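Local coordinates for protein lipopolysaccharide heptosyltransferase 2 (Escherichia coli, PDB 1PSW) that catalyses the transfer of the second heptose from ADP-L-glycero-beta-D-manno-heptose onto heptosyl-Kdo2-lipid A during assembly of the lipopolysaccharide core, at residues M15-Q18 / S19-T23; I144-T147 / A148-P152; V162-G165 / E166-Y169; R334-E337 / E338-L342. One frame throughout, in Å; residues are numbered along the deposited sequence.

Contact 1 (M15-Q18 / S19-T23); sequences MMSQ and SLYRT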
# COMPACT_ATOMS: atom_id res chain seq x y z
N MSE A 15 1.88 -0.74 3.75
CA MSE A 15 1.11 -1.96 3.57
C MSE A 15 2.08 -3.15 3.70
O MSE A 15 1.78 -4.13 4.38
CB MSE A 15 0.44 -1.93 2.19
CG MSE A 15 -0.79 -2.86 2.06
SE MSE A 15 -2.23 -2.43 3.29
CE MSE A 15 -2.13 -3.98 4.47
N MSE A 16 3.25 -3.05 3.07
CA MSE A 16 4.23 -4.13 3.14
C MSE A 16 4.72 -4.37 4.56
O MSE A 16 5.03 -5.49 4.93
CB MSE A 16 5.45 -3.82 2.26
CG MSE A 16 5.15 -3.62 0.81
SE MSE A 16 4.07 -5.03 0.16
CE MSE A 16 5.38 -6.40 0.19
N SER A 17 4.81 -3.31 5.36
CA SER A 17 5.30 -3.45 6.72
C SER A 17 4.39 -4.31 7.57
O SER A 17 4.80 -4.81 8.61
CB SER A 17 5.51 -2.08 7.38
OG SER A 17 4.28 -1.41 7.64
N GLN A 18 3.15 -4.52 7.12
CA GLN A 18 2.26 -5.37 7.89
C GLN A 18 2.84 -6.78 7.98
O GLN A 18 2.59 -7.49 8.95
CB GLN A 18 0.86 -5.44 7.27
CG GLN A 18 -0.13 -6.11 8.22
CD GLN A 18 -1.46 -6.44 7.57
OE1 GLN A 18 -2.44 -6.75 8.25
NE2 GLN A 18 -1.49 -6.40 6.24
N SER A 19 3.60 -7.19 6.97
CA SER A 19 4.19 -8.53 7.00
C SER A 19 5.14 -8.69 8.18
O SER A 19 5.24 -9.77 8.76
CB SER A 19 4.95 -8.81 5.70
OG SER A 19 4.04 -9.02 4.64
N LEU A 20 5.86 -7.62 8.52
CA LEU A 20 6.76 -7.68 9.66
C LEU A 20 5.92 -7.84 10.94
O LEU A 20 6.25 -8.67 11.79
CB LEU A 20 7.61 -6.41 9.76
CG LEU A 20 8.41 -6.27 11.06
CD1 LEU A 20 9.40 -7.43 11.20
CD2 LEU A 20 9.16 -4.94 11.07
N TYR A 21 4.85 -7.06 11.07
CA TYR A 21 3.99 -7.14 12.25
C TYR A 21 3.37 -8.53 12.39
O TYR A 21 3.31 -9.08 13.50
CB TYR A 21 2.86 -6.09 12.21
CG TYR A 21 3.34 -4.69 11.83
CD1 TYR A 21 4.64 -4.27 12.11
CD2 TYR A 21 2.50 -3.80 11.16
CE1 TYR A 21 5.10 -3.02 11.72
CE2 TYR A 21 2.94 -2.54 10.77
CZ TYR A 21 4.25 -2.16 11.05
OH TYR A 21 4.72 -0.94 10.63
N ARG A 22 2.91 -9.10 11.28
CA ARG A 22 2.32 -10.43 11.30
C ARG A 22 3.39 -11.45 11.68
O ARG A 22 3.12 -12.39 12.42
CB ARG A 22 1.75 -10.80 9.92
CG ARG A 22 0.48 -10.05 9.51
CD ARG A 22 -0.15 -10.72 8.29
NE ARG A 22 -0.66 -12.04 8.63
CZ ARG A 22 -0.98 -12.98 7.75
NH1 ARG A 22 -0.84 -12.77 6.45
NH2 ARG A 22 -1.47 -14.15 8.17
N THR A 23 4.60 -11.27 11.18
CA THR A 23 5.68 -12.19 11.48
C THR A 23 6.12 -12.07 12.95
O THR A 23 6.40 -13.08 13.60
CB THR A 23 6.89 -11.97 10.55
OG1 THR A 23 6.46 -12.09 9.19
CG2 THR A 23 7.98 -13.00 10.81

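Contact 2 (I144-T147 / A148-P152); sequences IMRT and AQDLP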
# COMPACT_ATOMS: atom_id res chain seq x y z
N ILE A 144 21.32 -15.36 11.10
CA ILE A 144 20.52 -16.54 10.80
C ILE A 144 20.08 -16.57 9.34
O ILE A 144 20.21 -17.59 8.67
CB ILE A 144 19.25 -16.59 11.68
CG1 ILE A 144 19.62 -16.44 13.16
CG2 ILE A 144 18.52 -17.91 11.46
CD1 ILE A 144 20.51 -17.55 13.69
N MSE A 145 19.57 -15.44 8.85
CA MSE A 145 19.11 -15.35 7.47
C MSE A 145 20.17 -14.71 6.56
O MSE A 145 20.61 -13.59 6.81
CB MSE A 145 17.83 -14.51 7.38
CG MSE A 145 16.70 -14.88 8.37
SE MSE A 145 16.12 -16.73 8.30
CE MSE A 145 15.59 -16.96 10.15
N ARG A 146 20.58 -15.43 5.52
CA ARG A 146 21.56 -14.91 4.57
C ARG A 146 20.85 -14.55 3.28
O ARG A 146 21.25 -13.61 2.59
CB ARG A 146 22.65 -15.95 4.30
CG ARG A 146 22.11 -17.28 3.85
CD ARG A 146 23.21 -18.32 3.74
NE ARG A 146 22.65 -19.66 3.66
CZ ARG A 146 21.95 -20.23 4.63
NH1 ARG A 146 21.73 -19.58 5.77
NH2 ARG A 146 21.46 -21.46 4.47
N THR A 147 19.80 -15.30 2.95
CA THR A 147 19.01 -15.05 1.74
C THR A 147 17.54 -15.25 2.08
O THR A 147 17.21 -15.80 3.12
CB THR A 147 19.39 -16.00 0.58
OG1 THR A 147 18.91 -17.32 0.86
CG2 THR A 147 20.90 -16.05 0.39
N ALA A 148 16.66 -14.80 1.19
CA ALA A 148 15.23 -14.92 1.41
C ALA A 148 14.79 -16.37 1.48
O ALA A 148 13.74 -16.68 2.05
CB ALA A 148 14.47 -14.19 0.30
N GLN A 149 15.58 -17.27 0.92
CA GLN A 149 15.23 -18.69 0.93
C GLN A 149 15.27 -19.26 2.35
O GLN A 149 14.64 -20.28 2.61
CB GLN A 149 16.17 -19.48 0.02
CG GLN A 149 15.91 -20.99 -0.01
CD GLN A 149 14.46 -21.34 -0.36
OE1 GLN A 149 13.89 -20.79 -1.31
NE2 GLN A 149 13.87 -22.25 0.40
N ASP A 150 16.01 -18.62 3.25
CA ASP A 150 16.09 -19.09 4.63
C ASP A 150 14.86 -18.72 5.46
O ASP A 150 14.66 -19.26 6.54
CB ASP A 150 17.33 -18.53 5.33
CG ASP A 150 18.61 -19.03 4.72
OD1 ASP A 150 18.63 -20.18 4.23
OD2 ASP A 150 19.60 -18.28 4.73
N LEU A 151 14.05 -17.79 4.95
CA LEU A 151 12.87 -17.37 5.68
C LEU A 151 11.86 -18.49 5.86
O LEU A 151 11.50 -19.16 4.89
CB LEU A 151 12.19 -16.20 4.97
CG LEU A 151 12.92 -14.86 4.98
CD1 LEU A 151 12.14 -13.86 4.13
CD2 LEU A 151 13.07 -14.35 6.42
N PRO A 152 11.40 -18.70 7.10
CA PRO A 152 10.41 -19.76 7.36
C PRO A 152 9.18 -19.53 6.47
O PRO A 152 8.66 -18.43 6.41
CB PRO A 152 10.10 -19.58 8.84
CG PRO A 152 11.41 -19.12 9.39
CD PRO A 152 11.86 -18.10 8.37

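Contact 3 (V162-G165 / E166-Y169); sequences VSEG and EKSY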
# COMPACT_ATOMS: atom_id res chain seq x y z
N VAL A 162 -12.57 -6.66 5.74
CA VAL A 162 -13.61 -5.63 5.80
C VAL A 162 -14.98 -6.32 5.85
O VAL A 162 -15.26 -7.21 5.05
CB VAL A 162 -13.55 -4.70 4.55
CG1 VAL A 162 -14.76 -3.77 4.54
CG2 VAL A 162 -12.26 -3.90 4.54
N SER A 163 -15.84 -5.91 6.78
CA SER A 163 -17.16 -6.52 6.90
C SER A 163 -18.19 -5.93 5.95
O SER A 163 -18.00 -4.83 5.43
CB SER A 163 -17.67 -6.36 8.33
OG SER A 163 -17.96 -5.00 8.61
N GLU A 164 -19.29 -6.64 5.74
CA GLU A 164 -20.34 -6.16 4.85
C GLU A 164 -20.97 -4.89 5.40
O GLU A 164 -21.35 -4.00 4.64
CB GLU A 164 -21.42 -7.24 4.66
CG GLU A 164 -20.88 -8.50 4.01
CD GLU A 164 -20.10 -8.20 2.74
OE1 GLU A 164 -20.68 -7.60 1.80
OE2 GLU A 164 -18.90 -8.56 2.68
N GLY A 165 -21.08 -4.82 6.73
CA GLY A 165 -21.66 -3.65 7.36
C GLY A 165 -20.84 -2.41 7.09
O GLY A 165 -21.39 -1.33 6.83
N GLU A 166 -19.52 -2.55 7.15
CA GLU A 166 -18.62 -1.43 6.89
C GLU A 166 -18.79 -0.98 5.44
O GLU A 166 -18.95 0.21 5.16
CB GLU A 166 -17.16 -1.82 7.15
CG GLU A 166 -16.85 -2.14 8.61
CD GLU A 166 -15.37 -2.44 8.84
OE1 GLU A 166 -14.83 -3.36 8.20
OE2 GLU A 166 -14.75 -1.76 9.69
N LYS A 167 -18.75 -1.93 4.51
CA LYS A 167 -18.90 -1.60 3.10
C LYS A 167 -20.23 -0.89 2.84
O LYS A 167 -20.29 0.11 2.12
CB LYS A 167 -18.85 -2.86 2.24
CG LYS A 167 -17.51 -3.59 2.21
CD LYS A 167 -17.64 -4.87 1.39
CE LYS A 167 -16.52 -5.86 1.69
NZ LYS A 167 -16.75 -7.17 1.02
N SER A 168 -21.29 -1.42 3.43
CA SER A 168 -22.63 -0.86 3.27
C SER A 168 -22.73 0.61 3.69
O SER A 168 -23.15 1.47 2.90
CB SER A 168 -23.64 -1.70 4.05
OG SER A 168 -24.96 -1.34 3.70
N TYR A 169 -22.34 0.91 4.93
CA TYR A 169 -22.39 2.28 5.42
C TYR A 169 -21.49 3.23 4.64
O TYR A 169 -21.90 4.33 4.27
CB TYR A 169 -22.00 2.37 6.90
CG TYR A 169 -21.81 3.81 7.32
CD1 TYR A 169 -22.88 4.71 7.29
CD2 TYR A 169 -20.54 4.30 7.63
CE1 TYR A 169 -22.68 6.06 7.53
CE2 TYR A 169 -20.34 5.66 7.88
CZ TYR A 169 -21.42 6.53 7.82
OH TYR A 169 -21.25 7.89 8.02

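Contact 4 (R334-E337 / E338-L342); sequences RVLE and ELNAL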
# COMPACT_ATOMS: atom_id res chain seq x y z
N ARG A 334 -7.31 -4.05 -24.30
CA ARG A 334 -6.48 -5.11 -23.72
C ARG A 334 -6.82 -5.24 -22.24
O ARG A 334 -7.02 -6.34 -21.73
CB ARG A 334 -4.99 -4.79 -23.89
CG ARG A 334 -4.05 -5.79 -23.24
CD ARG A 334 -2.61 -5.29 -23.28
NE ARG A 334 -2.06 -5.26 -24.64
CZ ARG A 334 -1.41 -6.27 -25.21
NH1 ARG A 334 -1.22 -7.40 -24.54
NH2 ARG A 334 -0.95 -6.15 -26.45
N VAL A 335 -6.89 -4.10 -21.55
CA VAL A 335 -7.19 -4.07 -20.12
C VAL A 335 -8.61 -4.57 -19.85
O VAL A 335 -8.84 -5.34 -18.91
CB VAL A 335 -7.03 -2.62 -19.56
CG1 VAL A 335 -7.40 -2.58 -18.08
CG2 VAL A 335 -5.59 -2.16 -19.75
N LEU A 336 -9.56 -4.14 -20.67
CA LEU A 336 -10.95 -4.56 -20.51
C LEU A 336 -11.09 -6.08 -20.60
O LEU A 336 -11.83 -6.69 -19.83
CB LEU A 336 -11.83 -3.90 -21.58
CG LEU A 336 -13.30 -4.30 -21.57
CD1 LEU A 336 -13.95 -3.90 -20.25
CD2 LEU A 336 -14.01 -3.63 -22.74
N GLU A 337 -10.37 -6.68 -21.54
CA GLU A 337 -10.41 -8.13 -21.72
C GLU A 337 -9.87 -8.87 -20.51
O GLU A 337 -10.42 -9.89 -20.09
CB GLU A 337 -9.60 -8.52 -22.96
CG GLU A 337 -10.36 -8.37 -24.26
CD GLU A 337 -9.50 -8.63 -25.48
OE1 GLU A 337 -8.70 -9.59 -25.44
OE2 GLU A 337 -9.63 -7.89 -26.48
N GLU A 338 -8.78 -8.36 -19.94
CA GLU A 338 -8.18 -8.97 -18.76
C GLU A 338 -9.13 -8.80 -17.57
O GLU A 338 -9.27 -9.70 -16.74
CB GLU A 338 -6.85 -8.30 -18.44
CG GLU A 338 -6.14 -8.90 -17.24
CD GLU A 338 -5.51 -10.24 -17.54
OE1 GLU A 338 -4.61 -10.29 -18.41
OE2 GLU A 338 -5.92 -11.25 -16.93
N LEU A 339 -9.77 -7.64 -17.50
CA LEU A 339 -10.68 -7.33 -16.41
C LEU A 339 -11.94 -8.21 -16.46
O LEU A 339 -12.30 -8.82 -15.46
CB LEU A 339 -11.06 -5.84 -16.47
CG LEU A 339 -11.70 -5.22 -15.22
CD1 LEU A 339 -10.73 -5.30 -14.05
CD2 LEU A 339 -12.05 -3.76 -15.51
N ASN A 340 -12.60 -8.29 -17.61
CA ASN A 340 -13.80 -9.12 -17.70
C ASN A 340 -13.53 -10.57 -17.33
O ASN A 340 -14.40 -11.26 -16.79
CB ASN A 340 -14.41 -9.06 -19.11
CG ASN A 340 -15.05 -7.72 -19.41
OD1 ASN A 340 -15.69 -7.12 -18.55
ND2 ASN A 340 -14.89 -7.25 -20.64
N ALA A 341 -12.31 -11.05 -17.60
CA ALA A 341 -11.95 -12.43 -17.28
C ALA A 341 -11.93 -12.66 -15.78
O ALA A 341 -12.49 -13.64 -15.27
CB ALA A 341 -10.59 -12.77 -17.88
N LEU A 342 -11.28 -11.75 -15.05
CA LEU A 342 -11.20 -11.85 -13.60
C LEU A 342 -12.57 -11.62 -12.97
O LEU A 342 -12.88 -12.20 -11.93
CB LEU A 342 -10.21 -10.81 -13.05
CG LEU A 342 -8.72 -10.98 -13.40
CD1 LEU A 342 -7.94 -9.76 -12.90
CD2 LEU A 342 -8.17 -12.25 -12.76

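Contact 1 (M15-Q18 / S19-T23)
The ring of Tyr21 lies flat against the backbone one turn earlier, with Ser17 O over the ring centre, 3.3 Å above the plane. Tyr21 CG is anti to its own carbonyl carbon (chi1 -47°), which folds the ring back along the helix and over that oxygen. The phenol group thereby reaches the Ser17 side chain, Tyr21 OH lying 3.1 Å from Ser17 OG; the serine hydroxyl has its hydrogen bond with Met14 O. Apolar contact is modest: Gln18 CA approaches Tyr21 CD2 obliquely at 3.6 Å, and the methylene CG of Arg22 comes within 4.2 Å of Gln18 CG.

All of this sits on helix 11-27, the crossover of a beta-alpha-beta unit between the parallel strands 2-6 and 32-37. Tyr21 rests on Ile33 and Val35 of the second strand, while Met16 and Ser19 pack on helix 131-137.

The backbone bonds record a kink. Ser19 N bonds to Met16 O at 3.0 Å, from above the carbonyl plane, and Ser17 O takes only weak bonds from Leu20 N and Tyr21 N. Full-strength i to i+4 bonding returns with Arg22 N to Gln18 O, 2.9 Å. Ser19 O is gripped twice, by Thr23 N and by Thr23 OG1 (2.7 Å), from opposite faces of its plane. The polar ends of Ser19 and Arg22 bond to the carbonyls of Leu156 and Trp157, respectively.

Contact 2 (I144-T147 / A148-P152)
Two first torsions bring Arg146 and Asp150 together: Asp150 CG is anti to its carbonyl carbon (chi1 -65°), turning the carboxylate back across the bend, and Arg146 CG sits between its backbone N and carbonyl carbon (chi1 54°), from where an extended chain brings one face of the guanidinium against the carboxylate. The place of Asp150 OD2 is doubtful, and with it the salt bridge and the N-H bonds to it. As modelled, the groups meet as charges, without a directed N-H: Arg146 NH1 is 2.7 Å from Asp150 OD2, well out of the guanidinium plane, the planes 45° apart. Asp150 OD1 stands over the same flat group, near its rim. Arg146 N donates to Asp150 OD2 (3.1 Å, nearly straight), and Thr147 N does so weakly.

The residues form a turn opening into the 3-10 segment 148-150, within the loop between helices 131-137 and 164-173. Asp150 N bonds to Thr147 O at 3.1 Å, and Gln149 N makes a weak bond to Thr147 OG1, in the manner of an ST turn. With an alanine in place of Asp150, the guanidinium would probably lose its opposite charge and the N-H of Arg146 its acceptor.

The selenomethionine Met145 has SE 3.4 Å from Asp150 O; its side chain crosses that of Leu151 at about a right angle, Met145 CG 4.2 Å from Leu151 CD2. Leu151 continues onto Ile136 of helix 131-137.

Contact 3 (V162-G165 / E166-Y169)
Ser163 and Glu166 form a capping box at the start of helix 164-173, each side chain bonding the other's backbone N-H. Glu166 N donates to Ser163 OG at 3.3 Å, and Ser163 N returns a bond to Glu166 OE1 at 3.1 Å, meeting that oxygen on its anti side and 17° out of the carboxylate plane. The second oxygen, Glu166 OE2, makes a salt bridge with Arg47.

Lys167 runs extended alongside Glu164, pointing the same way, and Lys167 NZ forms a salt bridge with Glu164 OE2 at 3.1 Å, on the syn side. Lys167 CG touches Val162 CG1 at 3.6 Å, and this valine in turn packs on Val256, Ile257 and Ala260 of helix 252-260. Replacing Lys167 by an alanine would probably leave the Glu164 carboxylate without its opposite charge and open a gap beside Val162 CG1.

Regular helical bonding begins at once, Lys167 N to Ser163 O, followed by Ser168 N to Glu164 O and Tyr169 N to Gly165 O. Val162 and Lys167 stand where a hydrophobic staple has its two residues, just before the N-cap and at N4, though here only lysine methylenes supply the second apolar part; the capping box beside them is typical of helix N termini.

Contact 4 (R334-E337 / E338-L342)
Leu336 and Asn340, one turn apart on the same side of helix 332-347, cross obliquely, the leucine branch lying against the nitrogen end of the amide. Leu336 CG is 3.5 Å from Asn340 ND2, and Leu336 CD1 comes equally near to that nitrogen. On the leucine, CG stands anti to the backbone N (chi1 177°), which swings the branch along the helix toward Asn340; on the asparagine, CG is anti to the carbonyl carbon (chi1 -71°), which tips the amide back toward the preceding turn. Although Asn340 ND2 also passes 3.2 Å from Leu336 O, the angle is too poor for a hydrogen bond; the amide N-H is used instead on Glu212 OE2, beyond the end of helix 199-211. That bond would fix the rotation of the amide against the leucine.

Around the helix, Leu339 CB sits 3.3 Å from Val335 O and Glu338 CB 3.6 Å from the same oxygen. Main-chain bonds keep these side chains in step: Asn340 N to Leu336 O is short and nearly straight (2.8 Å, 172°), Leu339 N bonds to Val335 O at 2.9 Å and Glu338 N to Arg334 O, while Ala341 N to Glu337 O is weak.

Leu336 packs on Leu205, Gln208 and Leu209, Leu339 on Val284, and Glu338 on Arg303 and Ile305, placing this C-terminal helix against the last two strands, 283-287 and 302-306, of the second parallel sheet, next to helix 199-211.

From the N terminus the contacts follow in series, none nesting in or crossing another, and each is local, linking residues a few positions apart, up to seven in contact 2. Contact 1 lies in the crossover helix of the first parallel sheet. Contact 2 shapes the loop after helix 131-137, about 17 Å away between centres; the chain just beyond it comes back to contact 1 at Leu156 and Trp157. Contact 3 then starts helix 164-173, ahead of the second sheet, and contact 4 lies in the C-terminal helix packed on that sheet, about 27 Å from contact 3 between centres. Together they sample both Rossmann-like halves of the GT-B fold.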